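Local coordinates for sulfatase (Bacteroides fragilis CAG:558, PDB 6USS), which probably hydrolyses the sulfate esters of aryl compounds, working as a calcium-binding arylsulfatase of a gut bacterium, at residues S342-G347 / Q467-K472; K460-I465 / D481-L486; G157-H162 / F183-A188. The protein carries 1 engineered substitution. All blocks are in the same frame, centred on the assembly; numbering follows the deposited sequence.

How the contacts relate
Contact 3 is the most buried of the three and belongs to the large mixed sheet; its chemistry is backbone pairing between parallel strands, reinforced by a histidine–carboxylate bond and an aromatic pair. Contacts 1 and 2 are partly buried and lie across the chain's centre from it, their centres about 38 and 43 Å from its own. These two are neighbours, with centres about 16 Å apart, and they touch: Phe463 of contact 2 packs against Asp468 and Glu471 of contact 1. They differ in kind, however. Contact 2 is apolar packing of a helix on a strand, whereas contact 1 joins two loops through weak hydrogen bonds from the Asn345 side-chain amide and a bridging water.

Contact 1: residues S342-G347 / Q467-K472; sequences SPLNSG and QDIGEK
Ile469 meets two residues of 342-347 with separate branches. With CG1 anti to the backbone N (chi1 -159°), the longer branch crosses the Leu344 side chain, CG1 coming to 3.7 Å from Leu344 CD2, while CG2 stands 4.1 Å from Pro343 CB. The latter proline follows a cis peptide bond. Ile469 O accepts a hydrogen bond from a water at 2.6 Å; the same water accepts from Asn345 N at 2.8 Å and donates to Glu471 OE2 at 2.6 Å, so it links both loops at three points. Gly470, lacking a side chain, lets its CA come within 3.4 Å of Pro343 O in a CH···O contact. Its own O receives a weak bond from Asn345 ND2 at 3.0 Å, bent to 131° at the hydrogen, and Glu471 O receives a second weak one from that nitrogen. The amide of Asn345 thus spans two successive carbonyls without a straight bond to either. Glu471 sends its extended side chain back toward the water, and its carboxylate is further held by Glu353 N and a salt bridge to Lys450. Lys472 N bonds almost linearly (173°) to Asp468 OD1, which accepts with its syn lone pair. That bond braces a type I beta turn closed by Glu471 N to Asp468 O, whose corner, Ile469-Gly470, packs against 342-347, linking loops that follow strands of the two sulfatase sheets.

Contact 2: residues K460-I465 / D481-L486; sequences KELFNI and DIVKHL
Leu462 packs both of its methyl groups against the helix: CD2 lies 3.7 Å from Ile482 CG2, and CD1 is nearly as close, at 3.8 Å from Ile482 CG2. The two side chains cross at about a right angle, so the isoleucine methyl sits against the fork of the leucine. That fork reaches the helix because CG is anti to the backbone N (chi1 177°). On its flanks, CD2 also touches Val483 CG2 at 4.0 Å and CD1 meets Leu486 CD1 at 4.2 Å. Two residues before Leu462, and therefore on the same side of the strand, Lys460 lays its aliphatic chain obliquely over Val483, CD to CG1 3.6 Å; its NZ goes on to the carbonyl O of Pro514. Outside this first shell, Trp449 touches both Leu462 and Ile482, while Leu486 continues onto Val444 and Lys446 of strand 441-446. The strand backbone is tied down by Leu462 N bonding to Asn474 OD1 and by pairing with strand 449-454. Ile482, Val483 and Leu486 follow the i, i+1, i+4 spacing of one helix face, and the axes pass 9.6 Å apart at 109°. The helix therefore runs across the strand, packed on one face of a four-stranded antiparallel sheet whose outer strand is 460-464, as in the smaller C-terminal part of sulfatases.

Contact 3: residues G157-H162 / F183-A188; sequences GYHTIH and FEVNIA
Glu184 OE1 is gripped by two donors: His159 ND1 at 2.8 Å and, more weakly, Thr160 N at 3.4 Å. The histidine N-H comes to the anti side of the oxygen, 30° out of the carboxylate plane. The other oxygen, OE2, bonds to His180 of the second subunit, so this carboxylate connects the residue just before strand 185-187 to the dimer partner. Glu184 N is held in turn by Thr160 OG1 at 2.9 Å, the hydroxyl being placed between the backbone N and the carbonyl carbon (chi1 54°), with a weaker bond to Thr160 O. Beyond this loop-like start the chains run parallel. Thr160 O accepts Val185 N at 3.2 Å; His162 N then gives a straight bond to Val185 O at 2.8 Å, and Ile187 N one to His162 O at 2.8 Å. His162 thus straddles Asn186, the usual parallel pattern. Side chains add to it: His162 CB sits over the Phe183 face, 3.6 Å from the ring centroid, and the His162 ring turns its edge toward that face, the planes 64° apart. Asn186 OD1 approaches the rim of the same histidine at CD2, while its stronger partner is Gly189 N; His162 NE2 bonds to Gly164 O. Ile161 and Val185 lie side by side. In the mixed sheet, strand 159-164 runs between 185-187 and 253-258. Helix 231-247 packs on His159, Ile161 and Ile187, whereas Thr160 and Phe183 touch helix 149-155.

Contact 1: residues S342-G347 / Q467-K472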
loop_
_atom_site.group_PDB
_atom_site.type_symbol
_atom_site.label_atom_id
_atom_site.label_comp_id
_atom_site.label_asym_id
_atom_site.label_seq_id
_atom_site.Cartn_x
_atom_site.Cartn_y
_atom_site.Cartn_z
ATOM N N SER A 342 39.891 -4.755 2.878
ATOM C CA SER A 342 41.054 -5.397 2.290
ATOM C C SER A 342 40.719 -6.835 1.905
ATOM O O SER A 342 40.027 -7.525 2.664
ATOM C CB SER A 342 42.219 -5.384 3.277
ATOM O OG SER A 342 43.056 -6.490 3.019
ATOM N N PRO A 343 41.230 -7.341 0.764
ATOM C CA PRO A 343 42.239 -6.737 -0.112
ATOM C C PRO A 343 41.714 -5.643 -1.031
ATOM O O PRO A 343 42.457 -5.196 -1.888
ATOM C CB PRO A 343 42.687 -7.920 -0.961
ATOM C CG PRO A 343 41.421 -8.679 -1.143
ATOM C CD PRO A 343 40.762 -8.623 0.220
ATOM N N LEU A 344 40.456 -5.239 -0.903
ATOM C CA LEU A 344 39.966 -4.186 -1.784
ATOM C C LEU A 344 40.419 -2.818 -1.279
ATOM O O LEU A 344 40.629 -2.623 -0.079
ATOM C CB LEU A 344 38.443 -4.227 -1.892
ATOM C CG LEU A 344 37.864 -5.578 -2.284
ATOM C CD1 LEU A 344 36.375 -5.438 -2.506
ATOM C CD2 LEU A 344 38.566 -6.093 -3.532
ATOM N N ASN A 345 40.561 -1.866 -2.210
ATOM C CA ASN A 345 41.003 -0.515 -1.874
ATOM C C ASN A 345 39.846 0.334 -1.333
ATOM O O ASN A 345 38.796 0.457 -1.976
ATOM C CB ASN A 345 41.621 0.151 -3.105
ATOM C CG ASN A 345 42.579 1.289 -2.746
ATOM O OD1 ASN A 345 42.393 1.992 -1.756
ATOM N ND2 ASN A 345 43.601 1.485 -3.583
ATOM N N SER A 346 40.045 0.913 -0.155
ATOM C CA SER A 346 39.155 1.938 0.393
ATOM C C SER A 346 37.775 1.299 0.660
ATOM O O SER A 346 37.673 0.125 1.054
ATOM C CB SER A 346 39.162 3.151 -0.538
ATOM O OG SER A 346 38.282 4.168 -0.101
ATOM N N GLY A 347 36.689 2.051 0.474
ATOM C CA GLY A 347 35.385 1.555 0.852
ATOM C C GLY A 347 34.270 2.509 0.502
ATOM O O GLY A 347 34.346 3.205 -0.516
ATOM N N GLN A 467 44.262 -8.517 -12.347
ATOM C CA GLN A 467 45.673 -8.523 -11.981
ATOM C C GLN A 467 45.998 -7.655 -10.777
ATOM O O GLN A 467 47.076 -7.814 -10.192
ATOM C CB GLN A 467 46.536 -8.029 -13.143
ATOM C CG GLN A 467 46.748 -9.043 -14.235
ATOM C CD GLN A 467 47.409 -8.411 -15.448
ATOM O OE1 GLN A 467 48.254 -7.509 -15.306
ATOM N NE2 GLN A 467 47.015 -8.855 -16.646
ATOM N N ASP A 468 45.118 -6.733 -10.398
ATOM C CA ASP A 468 45.438 -5.741 -9.379
ATOM C C ASP A 468 44.186 -5.470 -8.543
ATOM O O ASP A 468 43.570 -4.407 -8.609
ATOM C CB ASP A 468 45.974 -4.463 -10.025
ATOM C CG ASP A 468 46.313 -3.397 -9.023
ATOM O OD1 ASP A 468 46.509 -3.715 -7.828
ATOM O OD2 ASP A 468 46.373 -2.221 -9.443
ATOM N N ILE A 469 43.806 -6.448 -7.721
ATOM C CA ILE A 469 42.523 -6.349 -7.036
ATOM C C ILE A 469 42.523 -5.180 -6.062
ATOM O O ILE A 469 41.474 -4.573 -5.817
ATOM C CB ILE A 469 42.177 -7.685 -6.348
ATOM C CG1 ILE A 469 40.683 -7.793 -6.094
ATOM C CG2 ILE A 469 42.953 -7.861 -5.036
ATOM C CD1 ILE A 469 40.327 -8.989 -5.225
ATOM N N GLY A 470 43.695 -4.815 -5.526
ATOM C CA GLY A 470 43.817 -3.708 -4.601
ATOM C C GLY A 470 43.907 -2.350 -5.242
ATOM O O GLY A 470 44.011 -1.342 -4.536
ATOM N N GLU A 471 43.862 -2.299 -6.573
ATOM C CA GLU A 471 43.986 -1.053 -7.335
ATOM C C GLU A 471 45.190 -0.228 -6.863
ATOM O O GLU A 471 45.089 0.958 -6.544
ATOM C CB GLU A 471 42.677 -0.267 -7.282
ATOM C CG GLU A 471 41.578 -0.986 -8.057
ATOM C CD GLU A 471 40.189 -0.429 -7.807
ATOM O OE1 GLU A 471 39.519 -0.002 -8.780
ATOM O OE2 GLU A 471 39.760 -0.441 -6.633
ATOM N N LYS A 472 46.351 -0.892 -6.817
ATOM C CA LYS A 472 47.601 -0.280 -6.385
ATOM C C LYS A 472 48.420 0.294 -7.532
ATOM O O LYS A 472 49.304 1.122 -7.279
ATOM C CB LYS A 472 48.486 -1.298 -5.649
ATOM C CG LYS A 472 47.953 -1.836 -4.332
ATOM C CD LYS A 472 48.865 -2.961 -3.845
ATOM C CE LYS A 472 48.099 -4.040 -3.094
ATOM N NZ LYS A 472 48.421 -4.035 -1.638
HETATM O O HOH W 1 40.580 -2.256 -4.961
#

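Contact 2: residues K460-I465 / D481-L486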
loop_
_atom_site.group_PDB
_atom_site.type_symbol
_atom_site.label_atom_id
_atom_site.label_comp_id
_atom_site.label_asym_id
_atom_site.label_seq_id
_atom_site.Cartn_x
_atom_site.Cartn_y
_atom_site.Cartn_z
ATOM N N LYS A 460 43.041 10.673 -14.491
ATOM C CA LYS A 460 42.512 9.381 -14.904
ATOM C C LYS A 460 43.360 8.255 -14.320
ATOM O O LYS A 460 44.585 8.370 -14.233
ATOM C CB LYS A 460 42.450 9.275 -16.435
ATOM C CG LYS A 460 41.473 10.271 -17.096
ATOM C CD LYS A 460 41.376 10.043 -18.614
ATOM C CE LYS A 460 40.341 10.949 -19.271
ATOM N NZ LYS A 460 40.727 11.353 -20.655
ATOM N N GLU A 461 42.695 7.180 -13.882
ATOM C CA GLU A 461 43.349 5.984 -13.355
ATOM C C GLU A 461 42.824 4.762 -14.096
ATOM O O GLU A 461 41.612 4.622 -14.305
ATOM C CB GLU A 461 43.114 5.819 -11.846
ATOM C CG GLU A 461 43.793 6.873 -11.006
ATOM C CD GLU A 461 43.595 6.673 -9.511
ATOM O OE1 GLU A 461 42.577 6.067 -9.110
ATOM O OE2 GLU A 461 44.460 7.138 -8.731
ATOM N N LEU A 462 43.737 3.895 -14.523
ATOM C CA LEU A 462 43.382 2.695 -15.265
ATOM C C LEU A 462 43.927 1.502 -14.502
ATOM O O LEU A 462 45.126 1.444 -14.216
ATOM C CB LEU A 462 43.945 2.747 -16.686
ATOM C CG LEU A 462 43.693 1.507 -17.553
ATOM C CD1 LEU A 462 42.241 1.425 -17.890
ATOM C CD2 LEU A 462 44.503 1.553 -18.823
ATOM N N PHE A 463 43.054 0.564 -14.148
ATOM C CA PHE A 463 43.479 -0.611 -13.401
ATOM C C PHE A 463 43.055 -1.874 -14.127
ATOM O O PHE A 463 41.963 -1.942 -14.702
ATOM C CB PHE A 463 42.904 -0.635 -11.976
ATOM C CG PHE A 463 43.293 0.561 -11.130
ATOM C CD1 PHE A 463 44.539 0.629 -10.525
ATOM C CD2 PHE A 463 42.399 1.606 -10.930
ATOM C CE1 PHE A 463 44.891 1.728 -9.746
ATOM C CE2 PHE A 463 42.739 2.702 -10.149
ATOM C CZ PHE A 463 43.984 2.767 -9.560
ATOM N N ASN A 464 43.929 -2.867 -14.090
ATOM C CA ASN A 464 43.598 -4.228 -14.490
ATOM C C ASN A 464 43.099 -4.941 -13.245
ATOM O O ASN A 464 43.894 -5.427 -12.440
ATOM C CB ASN A 464 44.811 -4.942 -15.075
ATOM C CG ASN A 464 44.421 -6.154 -15.885
ATOM O OD1 ASN A 464 43.926 -7.148 -15.346
ATOM N ND2 ASN A 464 44.626 -6.078 -17.190
ATOM N N ILE A 465 41.773 -5.009 -13.091
ATOM C CA ILE A 465 41.192 -5.537 -11.855
ATOM C C ILE A 465 41.611 -6.981 -11.584
ATOM O O ILE A 465 42.056 -7.268 -10.465
ATOM C CB ILE A 465 39.668 -5.335 -11.859
ATOM C CG1 ILE A 465 39.326 -3.827 -11.906
ATOM C CG2 ILE A 465 39.021 -6.023 -10.658
ATOM C CD1 ILE A 465 39.779 -3.023 -10.705
ATOM N N ASP A 481 46.238 3.975 -25.447
ATOM C CA ASP A 481 45.195 3.438 -26.316
ATOM C C ASP A 481 43.919 3.150 -25.525
ATOM O O ASP A 481 42.820 3.573 -25.905
ATOM C CB ASP A 481 45.711 2.169 -27.030
ATOM C CG ASP A 481 46.587 1.221 -26.098
ATOM O OD1 ASP A 481 47.447 1.713 -25.321
ATOM O OD2 ASP A 481 46.441 -0.034 -26.173
ATOM N N ILE A 482 44.063 2.452 -24.397
ATOM C CA ILE A 482 42.908 2.035 -23.615
ATOM C C ILE A 482 42.206 3.241 -23.010
ATOM O O ILE A 482 40.979 3.387 -23.121
ATOM C CB ILE A 482 43.345 1.056 -22.520
ATOM C CG1 ILE A 482 43.897 -0.220 -23.162
ATOM C CG2 ILE A 482 42.185 0.782 -21.592
ATOM C CD1 ILE A 482 44.359 -1.266 -22.172
ATOM N N VAL A 483 42.980 4.113 -22.350
ATOM C CA VAL A 483 42.425 5.265 -21.644
ATOM C C VAL A 483 41.513 6.062 -22.566
ATOM O O VAL A 483 40.397 6.450 -22.192
ATOM C CB VAL A 483 43.564 6.131 -21.070
ATOM C CG1 VAL A 483 43.016 7.409 -20.470
ATOM C CG2 VAL A 483 44.350 5.354 -20.016
ATOM N N LYS A 484 41.942 6.262 -23.807
ATOM C CA LYS A 484 41.134 7.050 -24.731
ATOM C C LYS A 484 39.847 6.327 -25.102
ATOM O O LYS A 484 38.764 6.928 -25.069
ATOM C CB LYS A 484 41.951 7.410 -25.978
ATOM C CG LYS A 484 41.260 8.456 -26.855
ATOM C CD LYS A 484 41.945 8.619 -28.196
ATOM C CE LYS A 484 41.949 7.307 -28.960
ATOM N NZ LYS A 484 42.234 7.505 -30.402
ATOM N N HIS A 485 39.943 5.038 -25.445
ATOM C CA HIS A 485 38.745 4.313 -25.859
ATOM C C HIS A 485 37.741 4.226 -24.714
ATOM O O HIS A 485 36.549 4.528 -24.887
ATOM C CB HIS A 485 39.104 2.919 -26.371
ATOM C CG HIS A 485 39.965 2.915 -27.608
ATOM N ND1 HIS A 485 40.825 1.878 -27.915
ATOM C CD2 HIS A 485 40.101 3.819 -28.612
ATOM C CE1 HIS A 485 41.448 2.143 -29.052
ATOM N NE2 HIS A 485 41.029 3.316 -29.494
ATOM N N LEU A 486 38.216 3.871 -23.518
ATOM C CA LEU A 486 37.319 3.830 -22.369
ATOM C C LEU A 486 36.842 5.222 -21.973
ATOM O O LEU A 486 35.715 5.375 -21.489
ATOM C CB LEU A 486 37.994 3.124 -21.191
ATOM C CG LEU A 486 38.252 1.656 -21.469
ATOM C CD1 LEU A 486 38.776 1.019 -20.207
ATOM C CD2 LEU A 486 36.980 0.955 -21.952
#

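Contact 3: residues G157-H162 / F183-A188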
loop_
_atom_site.group_PDB
_atom_site.type_symbol
_atom_site.label_atom_id
_atom_site.label_comp_id
_atom_site.label_asym_id
_atom_site.label_seq_id
_atom_site.Cartn_x
_atom_site.Cartn_y
_atom_site.Cartn_z
ATOM N N GLY A 157 0.523 -10.534 -9.347
ATOM C CA GLY A 157 -0.007 -11.508 -8.411
ATOM C C GLY A 157 0.826 -11.776 -7.178
ATOM O O GLY A 157 0.412 -12.586 -6.347
ATOM N N TYR A 158 1.965 -11.121 -7.007
ATOM C CA TYR A 158 2.765 -11.348 -5.812
ATOM C C TYR A 158 2.230 -10.554 -4.626
ATOM O O TYR A 158 1.676 -9.460 -4.780
ATOM C CB TYR A 158 4.224 -10.978 -6.071
ATOM C CG TYR A 158 5.016 -12.121 -6.656
ATOM C CD1 TYR A 158 4.829 -12.509 -7.988
ATOM C CD2 TYR A 158 5.946 -12.819 -5.883
ATOM C CE1 TYR A 158 5.550 -13.550 -8.537
ATOM C CE2 TYR A 158 6.671 -13.862 -6.423
ATOM C CZ TYR A 158 6.468 -14.231 -7.746
ATOM O OH TYR A 158 7.198 -15.283 -8.274
ATOM N N HIS A 159 2.374 -11.136 -3.431
ATOM C CA HIS A 159 2.161 -10.415 -2.178
ATOM C C HIS A 159 3.506 -9.808 -1.780
ATOM O O HIS A 159 4.462 -10.541 -1.503
ATOM C CB HIS A 159 1.620 -11.345 -1.094
ATOM C CG HIS A 159 1.509 -10.701 0.256
ATOM N ND1 HIS A 159 0.698 -9.611 0.499
ATOM C CD2 HIS A 159 2.109 -10.991 1.436
ATOM C CE1 HIS A 159 0.794 -9.266 1.772
ATOM N NE2 HIS A 159 1.644 -10.087 2.363
ATOM N N THR A 160 3.593 -8.475 -1.777
ATOM C CA THR A 160 4.870 -7.773 -1.674
ATOM C C THR A 160 5.057 -7.203 -0.276
ATOM O O THR A 160 4.182 -6.489 0.230
ATOM C CB THR A 160 4.936 -6.654 -2.708
ATOM O OG1 THR A 160 3.787 -5.817 -2.560
ATOM C CG2 THR A 160 4.912 -7.236 -4.100
ATOM N N ILE A 161 6.198 -7.507 0.337
ATOM C CA ILE A 161 6.496 -7.112 1.708
ATOM C C ILE A 161 7.815 -6.357 1.721
ATOM O O ILE A 161 8.821 -6.858 1.202
ATOM C CB ILE A 161 6.596 -8.327 2.648
ATOM C CG1 ILE A 161 5.348 -9.192 2.564
ATOM C CG2 ILE A 161 6.878 -7.879 4.071
ATOM C CD1 ILE A 161 5.531 -10.547 3.184
ATOM N N HIS A 162 7.813 -5.169 2.336
ATOM C CA HIS A 162 9.025 -4.413 2.627
ATOM C C HIS A 162 9.304 -4.385 4.128
ATOM O O HIS A 162 8.418 -4.062 4.937
ATOM C CB HIS A 162 8.963 -2.965 2.134
ATOM C CG HIS A 162 10.067 -2.125 2.695
ATOM N ND1 HIS A 162 11.336 -2.106 2.151
ATOM C CD2 HIS A 162 10.132 -1.379 3.822
ATOM C CE1 HIS A 162 12.116 -1.327 2.883
ATOM N NE2 HIS A 162 11.409 -0.873 3.903
ATOM N N PHE A 183 4.713 -1.875 -2.416
ATOM C CA PHE A 183 4.686 -2.868 -1.347
ATOM C C PHE A 183 3.329 -2.852 -0.635
ATOM O O PHE A 183 2.823 -1.787 -0.252
ATOM C CB PHE A 183 5.824 -2.615 -0.348
ATOM C CG PHE A 183 7.199 -2.931 -0.891
ATOM C CD1 PHE A 183 7.710 -4.231 -0.831
ATOM C CD2 PHE A 183 7.984 -1.926 -1.459
ATOM C CE1 PHE A 183 8.988 -4.533 -1.327
ATOM C CE2 PHE A 183 9.264 -2.206 -1.964
ATOM C CZ PHE A 183 9.767 -3.518 -1.903
ATOM N N GLU A 184 2.730 -4.033 -0.475
ATOM C CA GLU A 184 1.459 -4.118 0.231
ATOM C C GLU A 184 1.630 -4.079 1.742
ATOM O O GLU A 184 0.686 -3.700 2.449
ATOM C CB GLU A 184 0.728 -5.387 -0.183
ATOM C CG GLU A 184 0.383 -5.434 -1.666
ATOM C CD GLU A 184 -0.219 -6.767 -2.064
ATOM O OE1 GLU A 184 0.308 -7.812 -1.621
ATOM O OE2 GLU A 184 -1.226 -6.771 -2.804
ATOM N N VAL A 185 2.821 -4.438 2.234
ATOM C CA VAL A 185 3.151 -4.490 3.654
ATOM C C VAL A 185 4.448 -3.714 3.879
ATOM O O VAL A 185 5.438 -3.933 3.169
ATOM C CB VAL A 185 3.297 -5.945 4.151
ATOM C CG1 VAL A 185 3.818 -5.980 5.593
ATOM C CG2 VAL A 185 1.967 -6.695 4.017
ATOM N N ASN A 186 4.442 -2.813 4.867
ATOM C CA ASN A 186 5.608 -1.994 5.207
ATOM C C ASN A 186 5.950 -2.176 6.680
ATOM O O ASN A 186 5.124 -1.877 7.549
ATOM C CB ASN A 186 5.364 -0.506 4.909
ATOM C CG ASN A 186 6.536 0.382 5.344
ATOM O OD1 ASN A 186 7.636 -0.110 5.606
ATOM N ND2 ASN A 186 6.309 1.695 5.399
ATOM N N ILE A 187 7.167 -2.639 6.959
ATOM C CA ILE A 187 7.720 -2.656 8.306
ATOM C C ILE A 187 8.921 -1.711 8.321
ATOM O O ILE A 187 9.950 -1.985 7.679
ATOM C CB ILE A 187 8.131 -4.067 8.753
ATOM C CG1 ILE A 187 6.917 -5.006 8.796
ATOM C CG2 ILE A 187 8.832 -4.019 10.104
ATOM C CD1 ILE A 187 7.301 -6.504 8.746
ATOM N N ALA A 188 8.781 -0.593 9.039
ATOM C CA ALA A 188 9.869 0.324 9.401
ATOM C C ALA A 188 10.442 1.111 8.220
ATOM O O ALA A 188 11.506 1.743 8.358
ATOM C CB ALA A 188 11.004 -0.422 10.116
HETATM O O HOH W 2 -1.009 -8.994 -4.451
#